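Long-range contacts in MAU2 chromatid cohesion factor homolog (Saccharomyces cerevisiae, PDB 4XDN), which forms a complex with SCC2 that is required for the association of cohesin with chromosomes, and so takes part in sister chromatid cohesion: residues T247-W255 and S288-I299; V334-R345 and V391-G399. One frame throughout, in Å; residues are numbered along the deposited sequence.

Contact 1: residues T247-W255 and S288-I299; sequences TVGPELYAW and SLVTNEGKGCVI
Leu252 lies over the thiol of Cys297, its CG 3.7 Å from Cys297 SG, while its CD1 branch reaches on to the tip of Ile299. That second touch, Leu252 CD1 to Ile299 CD1 at 4.0 Å, joins side chains that cross at about a right angle. Cys297 SG stands anti to its own backbone N (chi1 171°), a setting that carries the sulfur up to the leucine, whereas Cys297 CB lies against Glu251 CB. Phe315 of helix 312-315 packs on Leu252 and Cys297 and also on Glu251.

The setting is a helical hairpin of helices 250-266 and 272-291. The chain leaves the second of these, and a type II turn from Asn292 to Lys295 leads it into strand 297-302 of a two-stranded antiparallel sheet; Cys297 and Ile299 pair there with Val309 and Leu307. Strand 297-299 passes the first turns of helix 250-255 nearly crosswise, at 101°.

On the flank facing helix 272-291, the ring of Pro250 meets Ser288 through CG and Leu289 through CB, the latter 4.0 Å from Leu289 CD2. Glu251 and Leu289 run past each other in opposite directions. A bend at chi2 (78°) folds the glutamate back, bringing its OE2 within 3.6 Å of Leu289 CD2 and setting its carboxylate beside the side chain of Asn292, whose amide plane is turned 36° from it.

Contact 2: residues V334-R345 and V391-G399; sequences VNCYDEKGNFSR and VWEQTLLKG. With SO4 (sulfate ion), chain F.
Helices 339-345 and 391-398 run roughly antiparallel, at 144°, with their axes 10.9 Å apart, and the backbones come nearest where Cys336 of the preceding loop faces Glu393, 6.0 Å between CA atoms. The consecutive helices 339-360 and 369-398 form an antiparallel helical hairpin, and the start of one meets the end of the other here. Asp338 is the N-cap of helix 339-360, its OD1 accepting from Gly341 N.

Cys336 lays its sulfur against the second helix, SG 3.5 Å from Leu397 CB and also touching Leu396 CB. Leu397 CD1 meets Tyr337 CB. Glu393, with CG anti to the backbone N (chi1 -171°) and the chain extended beyond it, projects across the interface, placing OE1 3.3 Å from Ser344 CB. Its OE2 lies 2.7 Å from Gly341 O and near Cys336 O, all acceptors and not clearly hydrogen-bonded, so the acid's ionisation may be shifted.

Arg345 probably offsets this repulsion. Its NH1 forms a 3.0 Å salt bridge with Glu393 OE2 through charge alone, because the oxygen lies well out of the guanidinium plane. Close to that plane, NH1 and NH2 both grip Cys336 O and NH2 also bonds Asn342 OD1, which should fix the group's rotation. Leu397 CD2 lies over one face and Gly341 O over the other. A water accepts from Arg345 NH1 at 2.8 Å and donates to Gln394 OE1 at 3.0 Å.

Contacts 1 and 2 follow one another along the chain: contact 1 is complete before the chain enters contact 2. Their centres are 35 Å apart and their nearest atoms about 17 Å, so they do not meet. Contact 1 joins a helix to a helix end and a strand, whereas contact 2 joins two helices and the loop leading into one of them. The other protein of the assembly approaches both: Trp255, next to contact 1, packs on one of its apolar side chains, and NE1 of Trp392, next to contact 2, is hydrogen-bonded to its backbone. The sulfate, probably from the crystallisation liquor, sits beside contact 2 on Asn335 ND2, Lys559 NZ and the backbone N of Lys560, and does not bridge the two segments.

Contact 1: residues T247-W255 and S288-I299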
loop_
_atom_site.group_PDB
_atom_site.type_symbol
_atom_site.label_atom_id
_atom_site.label_comp_id
_atom_site.label_asym_id
_atom_site.label_seq_id
_atom_site.Cartn_x
_atom_site.Cartn_y
_atom_site.Cartn_z
ATOM N N THR A 247 -0.461 -25.253 8.876
ATOM C CA THR A 247 -0.593 -24.732 10.233
ATOM C C THR A 247 -1.390 -23.433 10.212
ATOM O O THR A 247 -2.167 -23.151 11.123
ATOM C CB THR A 247 0.784 -24.470 10.887
ATOM O OG1 THR A 247 1.501 -25.704 11.015
ATOM C CG2 THR A 247 0.625 -23.844 12.268
ATOM N N VAL A 248 -1.195 -22.651 9.157
ATOM C CA VAL A 248 -1.716 -21.293 9.100
ATOM C C VAL A 248 -3.022 -21.216 8.302
ATOM O O VAL A 248 -3.817 -20.294 8.487
ATOM C CB VAL A 248 -0.647 -20.338 8.499
ATOM C CG1 VAL A 248 -0.854 -20.120 6.993
ATOM C CG2 VAL A 248 -0.630 -19.020 9.251
ATOM N N GLY A 249 -3.246 -22.193 7.430
ATOM C CA GLY A 249 -4.433 -22.219 6.594
ATOM C C GLY A 249 -4.205 -21.532 5.255
ATOM O O GLY A 249 -3.305 -20.701 5.127
ATOM N N PRO A 250 -5.029 -21.867 4.250
ATOM C CA PRO A 250 -4.841 -21.360 2.884
ATOM C C PRO A 250 -5.034 -19.847 2.749
ATOM O O PRO A 250 -4.391 -19.231 1.899
ATOM C CB PRO A 250 -5.905 -22.117 2.083
ATOM C CG PRO A 250 -6.943 -22.487 3.076
ATOM C CD PRO A 250 -6.216 -22.732 4.359
ATOM N N GLU A 251 -5.897 -19.258 3.571
ATOM C CA GLU A 251 -6.128 -17.818 3.509
ATOM C C GLU A 251 -4.874 -17.041 3.904
ATOM O O GLU A 251 -4.395 -16.193 3.149
ATOM C CB GLU A 251 -7.297 -17.415 4.409
ATOM C CG GLU A 251 -8.665 -17.848 3.891
ATOM C CD GLU A 251 -8.953 -19.322 4.129
ATOM O OE1 GLU A 251 -8.583 -19.844 5.203
ATOM O OE2 GLU A 251 -9.554 -19.958 3.239
ATOM N N LEU A 252 -4.339 -17.337 5.085
ATOM C CA LEU A 252 -3.167 -16.627 5.581
ATOM C C LEU A 252 -1.926 -16.937 4.748
ATOM O O LEU A 252 -1.033 -16.101 4.627
ATOM C CB LEU A 252 -2.910 -16.973 7.050
ATOM C CG LEU A 252 -3.927 -16.429 8.061
ATOM C CD1 LEU A 252 -3.615 -16.949 9.461
ATOM C CD2 LEU A 252 -3.957 -14.906 8.054
ATOM N N TYR A 253 -1.866 -18.132 4.168
ATOM C CA TYR A 253 -0.721 -18.493 3.341
ATOM C C TYR A 253 -0.738 -17.708 2.031
ATOM O O TYR A 253 0.312 -17.354 1.500
ATOM C CB TYR A 253 -0.697 -19.994 3.052
ATOM C CG TYR A 253 0.644 -20.467 2.536
ATOM C CD1 TYR A 253 1.685 -20.747 3.411
ATOM C CD2 TYR A 253 0.874 -20.619 1.174
ATOM C CE1 TYR A 253 2.916 -21.174 2.944
ATOM C CE2 TYR A 253 2.101 -21.044 0.699
ATOM C CZ TYR A 253 3.119 -21.319 1.589
ATOM O OH TYR A 253 4.343 -21.744 1.124
ATOM N N ALA A 254 -1.930 -17.435 1.510
ATOM C CA ALA A 254 -2.062 -16.602 0.319
ATOM C C ALA A 254 -1.495 -15.216 0.603
ATOM O O ALA A 254 -0.898 -14.583 -0.268
ATOM C CB ALA A 254 -3.514 -16.509 -0.115
ATOM N N TRP A 255 -1.688 -14.759 1.836
ATOM C CA TRP A 255 -1.174 -13.470 2.278
ATOM C C TRP A 255 0.346 -13.518 2.348
ATOM O O TRP A 255 1.023 -12.560 1.981
ATOM C CB TRP A 255 -1.768 -13.106 3.642
ATOM C CG TRP A 255 -1.469 -11.716 4.110
ATOM C CD1 TRP A 255 -0.983 -10.682 3.368
ATOM C CD2 TRP A 255 -1.641 -11.209 5.441
ATOM N NE1 TRP A 255 -0.843 -9.561 4.152
ATOM C CE2 TRP A 255 -1.240 -9.860 5.429
ATOM C CE3 TRP A 255 -2.099 -11.767 6.641
ATOM C CZ2 TRP A 255 -1.281 -9.058 6.569
ATOM C CZ3 TRP A 255 -2.138 -10.969 7.771
ATOM C CH2 TRP A 255 -1.731 -9.629 7.728
ATOM N N SER A 288 -10.319 -24.571 -1.685
ATOM C CA SER A 288 -10.383 -24.195 -0.276
ATOM C C SER A 288 -10.791 -22.736 -0.120
ATOM O O SER A 288 -11.600 -22.400 0.740
ATOM C CB SER A 288 -9.037 -24.435 0.412
ATOM O OG SER A 288 -8.797 -25.817 0.603
ATOM N N LEU A 289 -10.229 -21.873 -0.960
ATOM C CA LEU A 289 -10.531 -20.448 -0.902
ATOM C C LEU A 289 -11.948 -20.156 -1.381
ATOM O O LEU A 289 -12.618 -19.273 -0.847
ATOM C CB LEU A 289 -9.527 -19.656 -1.742
ATOM C CG LEU A 289 -8.066 -19.731 -1.292
ATOM C CD1 LEU A 289 -7.178 -18.974 -2.268
ATOM C CD2 LEU A 289 -7.894 -19.187 0.120
ATOM N N VAL A 290 -12.400 -20.898 -2.386
ATOM C CA VAL A 290 -13.720 -20.677 -2.969
ATOM C C VAL A 290 -14.825 -21.145 -2.022
ATOM O O VAL A 290 -15.814 -20.439 -1.822
ATOM C CB VAL A 290 -13.859 -21.398 -4.331
ATOM C CG1 VAL A 290 -15.284 -21.283 -4.873
ATOM C CG2 VAL A 290 -12.870 -20.822 -5.334
ATOM N N THR A 291 -14.657 -22.331 -1.442
ATOM C CA THR A 291 -15.655 -22.878 -0.525
ATOM C C THR A 291 -15.672 -22.115 0.799
ATOM O O THR A 291 -16.694 -22.069 1.485
ATOM C CB THR A 291 -15.405 -24.374 -0.234
ATOM O OG1 THR A 291 -14.088 -24.550 0.302
ATOM C CG2 THR A 291 -15.553 -25.205 -1.500
ATOM N N ASN A 292 -14.535 -21.519 1.147
ATOM C CA ASN A 292 -14.399 -20.775 2.396
ATOM C C ASN A 292 -14.704 -19.288 2.215
ATOM O O ASN A 292 -14.676 -18.518 3.175
ATOM C CB ASN A 292 -12.985 -20.959 2.958
ATOM C CG ASN A 292 -12.804 -20.312 4.316
ATOM O OD1 ASN A 292 -12.191 -19.250 4.432
ATOM N ND2 ASN A 292 -13.343 -20.946 5.353
ATOM N N GLU A 293 -15.009 -18.891 0.984
ATOM C CA GLU A 293 -15.238 -17.485 0.670
ATOM C C GLU A 293 -16.365 -16.885 1.510
ATOM O O GLU A 293 -17.485 -17.400 1.528
ATOM C CB GLU A 293 -15.551 -17.318 -0.818
ATOM C CG GLU A 293 -15.827 -15.876 -1.225
ATOM C CD GLU A 293 -15.551 -15.603 -2.694
ATOM O OE1 GLU A 293 -15.738 -14.444 -3.121
ATOM O OE2 GLU A 293 -15.147 -16.535 -3.421
ATOM N N GLY A 294 -16.048 -15.799 2.211
ATOM C CA GLY A 294 -17.017 -15.088 3.027
ATOM C C GLY A 294 -16.849 -15.356 4.511
ATOM O O GLY A 294 -17.006 -14.454 5.333
ATOM N N LYS A 295 -16.522 -16.597 4.853
ATOM C CA LYS A 295 -16.428 -17.004 6.251
ATOM C C LYS A 295 -15.133 -16.529 6.914
ATOM O O LYS A 295 -14.948 -16.703 8.120
ATOM C CB LYS A 295 -16.544 -18.528 6.363
ATOM C CG LYS A 295 -17.932 -19.029 6.732
ATOM C CD LYS A 295 -18.312 -18.591 8.143
ATOM C CE LYS A 295 -19.406 -19.463 8.739
ATOM N NZ LYS A 295 -20.752 -19.152 8.188
ATOM N N GLY A 296 -14.241 -15.929 6.130
ATOM C CA GLY A 296 -13.012 -15.369 6.668
ATOM C C GLY A 296 -12.064 -16.415 7.223
ATOM O O GLY A 296 -12.206 -17.606 6.951
ATOM N N CYS A 297 -11.090 -15.956 8.005
ATOM C CA CYS A 297 -10.109 -16.835 8.637
ATOM C C CYS A 297 -10.218 -16.757 10.157
ATOM O O CYS A 297 -10.075 -15.684 10.737
ATOM C CB CYS A 297 -8.694 -16.463 8.192
ATOM S SG CYS A 297 -7.383 -17.308 9.101
ATOM N N VAL A 298 -10.466 -17.896 10.796
ATOM C CA VAL A 298 -10.595 -17.947 12.250
ATOM C C VAL A 298 -9.331 -18.520 12.887
ATOM O O VAL A 298 -8.988 -19.683 12.676
ATOM C CB VAL A 298 -11.812 -18.789 12.680
ATOM C CG1 VAL A 298 -11.925 -18.844 14.201
ATOM C CG2 VAL A 298 -13.082 -18.213 12.082
ATOM N N ILE A 299 -8.643 -17.686 13.661
ATOM C CA ILE A 299 -7.466 -18.116 14.406
ATOM C C ILE A 299 -7.862 -18.500 15.826
ATOM O O ILE A 299 -8.142 -17.637 16.655
ATOM C CB ILE A 299 -6.390 -17.015 14.458
ATOM C CG1 ILE A 299 -5.915 -16.676 13.042
ATOM C CG2 ILE A 299 -5.208 -17.460 15.323
ATOM C CD1 ILE A 299 -5.005 -15.471 12.964
#

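Contact 2: residues V334-R345 and V391-G399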
loop_
_atom_site.group_PDB
_atom_site.type_symbol
_atom_site.label_atom_id
_atom_site.label_comp_id
_atom_site.label_asym_id
_atom_site.label_seq_id
_atom_site.Cartn_x
_atom_site.Cartn_y
_atom_site.Cartn_z
ATOM N N VAL A 334 9.103 -1.476 -15.973
ATOM C CA VAL A 334 10.435 -0.949 -16.256
ATOM C C VAL A 334 11.021 -1.581 -17.515
ATOM O O VAL A 334 11.788 -0.947 -18.236
ATOM C CB VAL A 334 11.394 -1.175 -15.056
ATOM C CG1 VAL A 334 11.656 -2.664 -14.829
ATOM C CG2 VAL A 334 12.697 -0.418 -15.259
ATOM N N ASN A 335 10.645 -2.827 -17.787
ATOM C CA ASN A 335 11.101 -3.511 -18.991
ATOM C C ASN A 335 10.593 -2.794 -20.245
ATOM O O ASN A 335 11.344 -2.592 -21.199
ATOM C CB ASN A 335 10.648 -4.971 -18.983
ATOM C CG ASN A 335 11.234 -5.759 -17.828
ATOM O OD1 ASN A 335 10.660 -5.821 -16.740
ATOM N ND2 ASN A 335 12.385 -6.374 -18.065
ATOM N N CYS A 336 9.308 -2.441 -20.236
ATOM C CA CYS A 336 8.737 -1.442 -21.149
ATOM C C CYS A 336 8.603 -1.866 -22.616
ATOM O O CYS A 336 7.493 -2.034 -23.114
ATOM C CB CYS A 336 9.572 -0.157 -21.080
ATOM S SG CYS A 336 8.956 1.189 -22.097
ATOM N N TYR A 337 9.726 -2.017 -23.311
ATOM C CA TYR A 337 9.716 -2.163 -24.769
ATOM C C TYR A 337 9.758 -3.618 -25.240
ATOM O O TYR A 337 9.406 -3.918 -26.381
ATOM C CB TYR A 337 10.902 -1.404 -25.372
ATOM C CG TYR A 337 12.241 -1.955 -24.944
ATOM C CD1 TYR A 337 12.836 -1.545 -23.757
ATOM C CD2 TYR A 337 12.908 -2.891 -25.719
ATOM C CE1 TYR A 337 14.053 -2.051 -23.356
ATOM C CE2 TYR A 337 14.128 -3.402 -25.326
ATOM C CZ TYR A 337 14.696 -2.978 -24.146
ATOM O OH TYR A 337 15.911 -3.485 -23.756
ATOM N N ASP A 338 10.196 -4.514 -24.360
ATOM C CA ASP A 338 10.377 -5.921 -24.708
ATOM C C ASP A 338 9.118 -6.741 -24.417
ATOM O O ASP A 338 8.045 -6.184 -24.179
ATOM C CB ASP A 338 11.569 -6.492 -23.941
ATOM C CG ASP A 338 11.356 -6.463 -22.441
ATOM O OD1 ASP A 338 10.438 -5.742 -21.994
ATOM O OD2 ASP A 338 12.100 -7.153 -21.713
ATOM N N GLU A 339 9.259 -8.064 -24.438
ATOM C CA GLU A 339 8.135 -8.969 -24.213
ATOM C C GLU A 339 7.503 -8.762 -22.838
ATOM O O GLU A 339 6.282 -8.841 -22.693
ATOM C CB GLU A 339 8.580 -10.430 -24.375
ATOM C CG GLU A 339 9.458 -10.988 -23.248
ATOM C CD GLU A 339 10.828 -10.339 -23.176
ATOM O OE1 GLU A 339 11.367 -9.956 -24.239
ATOM O OE2 GLU A 339 11.369 -10.211 -22.057
ATOM N N LYS A 340 8.333 -8.500 -21.832
ATOM C CA LYS A 340 7.836 -8.254 -20.483
ATOM C C LYS A 340 6.967 -7.002 -20.450
ATOM O O LYS A 340 5.913 -6.984 -19.821
ATOM C CB LYS A 340 8.994 -8.117 -19.492
ATOM C CG LYS A 340 9.538 -9.443 -18.975
ATOM C CD LYS A 340 10.631 -9.224 -17.937
ATOM C CE LYS A 340 10.999 -10.514 -17.222
ATOM N NZ LYS A 340 11.567 -11.533 -18.143
ATOM N N GLY A 341 7.414 -5.955 -21.135
ATOM C CA GLY A 341 6.647 -4.726 -21.225
ATOM C C GLY A 341 5.316 -4.948 -21.919
ATOM O O GLY A 341 4.290 -4.423 -21.488
ATOM N N ASN A 342 5.332 -5.729 -22.996
ATOM C CA ASN A 342 4.113 -6.051 -23.730
ATOM C C ASN A 342 3.085 -6.751 -22.846
ATOM O O ASN A 342 1.879 -6.577 -23.028
ATOM C CB ASN A 342 4.434 -6.927 -24.943
ATOM C CG ASN A 342 5.028 -6.138 -26.097
ATOM O OD1 ASN A 342 5.375 -4.967 -25.951
ATOM N ND2 ASN A 342 5.149 -6.781 -27.252
ATOM N N PHE A 343 3.567 -7.544 -21.892
ATOM C CA PHE A 343 2.688 -8.208 -20.934
ATOM C C PHE A 343 1.864 -7.173 -20.175
ATOM O O PHE A 343 0.649 -7.312 -20.042
ATOM C CB PHE A 343 3.505 -9.065 -19.958
ATOM C CG PHE A 343 2.677 -9.786 -18.931
ATOM C CD1 PHE A 343 2.274 -9.143 -17.771
ATOM C CD2 PHE A 343 2.315 -11.110 -19.117
ATOM C CE1 PHE A 343 1.516 -9.804 -16.823
ATOM C CE2 PHE A 343 1.559 -11.776 -18.172
ATOM C CZ PHE A 343 1.160 -11.123 -17.024
ATOM N N SER A 344 2.532 -6.132 -19.687
ATOM C CA SER A 344 1.874 -5.077 -18.922
ATOM C C SER A 344 0.803 -4.369 -19.745
ATOM O O SER A 344 -0.331 -4.212 -19.292
ATOM C CB SER A 344 2.901 -4.056 -18.425
ATOM O OG SER A 344 3.793 -4.641 -17.494
ATOM N N ARG A 345 1.172 -3.940 -20.949
ATOM C CA ARG A 345 0.242 -3.259 -21.845
ATOM C C ARG A 345 -0.973 -4.123 -22.163
ATOM O O ARG A 345 -2.037 -3.604 -22.499
ATOM C CB ARG A 345 0.941 -2.861 -23.149
ATOM C CG ARG A 345 1.566 -1.475 -23.129
ATOM C CD ARG A 345 2.186 -1.130 -24.477
ATOM N NE ARG A 345 3.315 -2.000 -24.796
ATOM C CZ ARG A 345 4.547 -1.840 -24.319
ATOM N NH1 ARG A 345 4.825 -0.840 -23.492
ATOM N NH2 ARG A 345 5.505 -2.689 -24.668
ATOM N N VAL A 391 0.107 5.093 -18.028
ATOM C CA VAL A 391 0.768 6.350 -18.343
ATOM C C VAL A 391 2.269 6.243 -18.088
ATOM O O VAL A 391 3.072 6.727 -18.885
ATOM C CB VAL A 391 0.166 7.512 -17.515
ATOM C CG1 VAL A 391 0.989 8.803 -17.652
ATOM C CG2 VAL A 391 -1.270 7.759 -17.939
ATOM N N TRP A 392 2.649 5.601 -16.989
ATOM C CA TRP A 392 4.060 5.501 -16.646
ATOM C C TRP A 392 4.822 4.688 -17.684
ATOM O O TRP A 392 5.915 5.075 -18.101
ATOM C CB TRP A 392 4.255 4.877 -15.265
ATOM C CG TRP A 392 5.642 5.104 -14.754
ATOM C CD1 TRP A 392 6.742 4.337 -14.997
ATOM C CD2 TRP A 392 6.083 6.191 -13.931
ATOM N NE1 TRP A 392 7.843 4.873 -14.371
ATOM C CE2 TRP A 392 7.464 6.012 -13.710
ATOM C CE3 TRP A 392 5.446 7.296 -13.358
ATOM C CZ2 TRP A 392 8.216 6.895 -12.938
ATOM C CZ3 TRP A 392 6.196 8.170 -12.591
ATOM C CH2 TRP A 392 7.567 7.965 -12.389
ATOM N N GLU A 393 4.250 3.565 -18.105
ATOM C CA GLU A 393 4.924 2.710 -19.071
ATOM C C GLU A 393 5.053 3.416 -20.420
ATOM O O GLU A 393 6.046 3.243 -21.122
ATOM C CB GLU A 393 4.188 1.379 -19.245
ATOM C CG GLU A 393 4.982 0.382 -20.082
ATOM C CD GLU A 393 4.301 -0.963 -20.230
ATOM O OE1 GLU A 393 3.103 -1.074 -19.891
ATOM O OE2 GLU A 393 4.973 -1.910 -20.691
ATOM N N GLN A 394 4.047 4.211 -20.775
ATOM C CA GLN A 394 4.085 4.984 -22.013
ATOM C C GLN A 394 5.168 6.051 -21.947
ATOM O O GLN A 394 5.860 6.305 -22.936
ATOM C CB GLN A 394 2.727 5.632 -22.290
ATOM C CG GLN A 394 1.777 4.765 -23.101
ATOM C CD GLN A 394 2.288 4.478 -24.502
ATOM O OE1 GLN A 394 2.286 3.333 -24.953
ATOM N NE2 GLN A 394 2.722 5.522 -25.200
ATOM N N THR A 395 5.310 6.673 -20.781
ATOM C CA THR A 395 6.329 7.695 -20.575
ATOM C C THR A 395 7.721 7.103 -20.748
ATOM O O THR A 395 8.591 7.713 -21.374
ATOM C CB THR A 395 6.208 8.337 -19.174
ATOM O OG1 THR A 395 4.927 8.963 -19.043
ATOM C CG2 THR A 395 7.294 9.384 -18.954
ATOM N N LEU A 396 7.928 5.914 -20.193
ATOM C CA LEU A 396 9.186 5.199 -20.366
ATOM C C LEU A 396 9.432 4.879 -21.835
ATOM O O LEU A 396 10.550 5.009 -22.333
ATOM C CB LEU A 396 9.186 3.905 -19.552
ATOM C CG LEU A 396 9.939 3.919 -18.222
ATOM C CD1 LEU A 396 9.638 2.649 -17.447
ATOM C CD2 LEU A 396 11.435 4.063 -18.453
ATOM N N LEU A 397 8.376 4.458 -22.524
ATOM C CA LEU A 397 8.490 4.022 -23.910
ATOM C C LEU A 397 8.739 5.188 -24.860
ATOM O O LEU A 397 9.574 5.091 -25.757
ATOM C CB LEU A 397 7.224 3.269 -24.334
ATOM C CG LEU A 397 7.197 2.745 -25.773
ATOM C CD1 LEU A 397 8.283 1.699 -25.996
ATOM C CD2 LEU A 397 5.820 2.179 -26.113
ATOM N N LYS A 398 8.021 6.290 -24.653
ATOM C CA LYS A 398 7.999 7.387 -25.620
ATOM C C LYS A 398 8.880 8.574 -25.230
ATOM O O LYS A 398 9.269 9.371 -26.085
ATOM C CB LYS A 398 6.560 7.873 -25.821
ATOM C CG LYS A 398 5.615 6.810 -26.366
ATOM C CD LYS A 398 6.129 6.245 -27.678
ATOM C CE LYS A 398 5.041 5.515 -28.448
ATOM N NZ LYS A 398 5.515 5.116 -29.805
ATOM N N GLY A 399 9.191 8.697 -23.944
ATOM C CA GLY A 399 9.974 9.823 -23.469
ATOM C C GLY A 399 9.163 11.105 -23.472
ATOM O O GLY A 399 9.657 12.170 -23.843
HETATM S S SO4 F . 14.631 -8.755 -16.384
HETATM O O1 SO4 F . 14.523 -9.612 -17.560
HETATM O O2 SO4 F . 13.704 -9.223 -15.358
HETATM O O3 SO4 F . 15.996 -8.810 -15.867
HETATM O O4 SO4 F . 14.310 -7.377 -16.743
HETATM O O HOH W 1 3.387 1.449 -22.862
#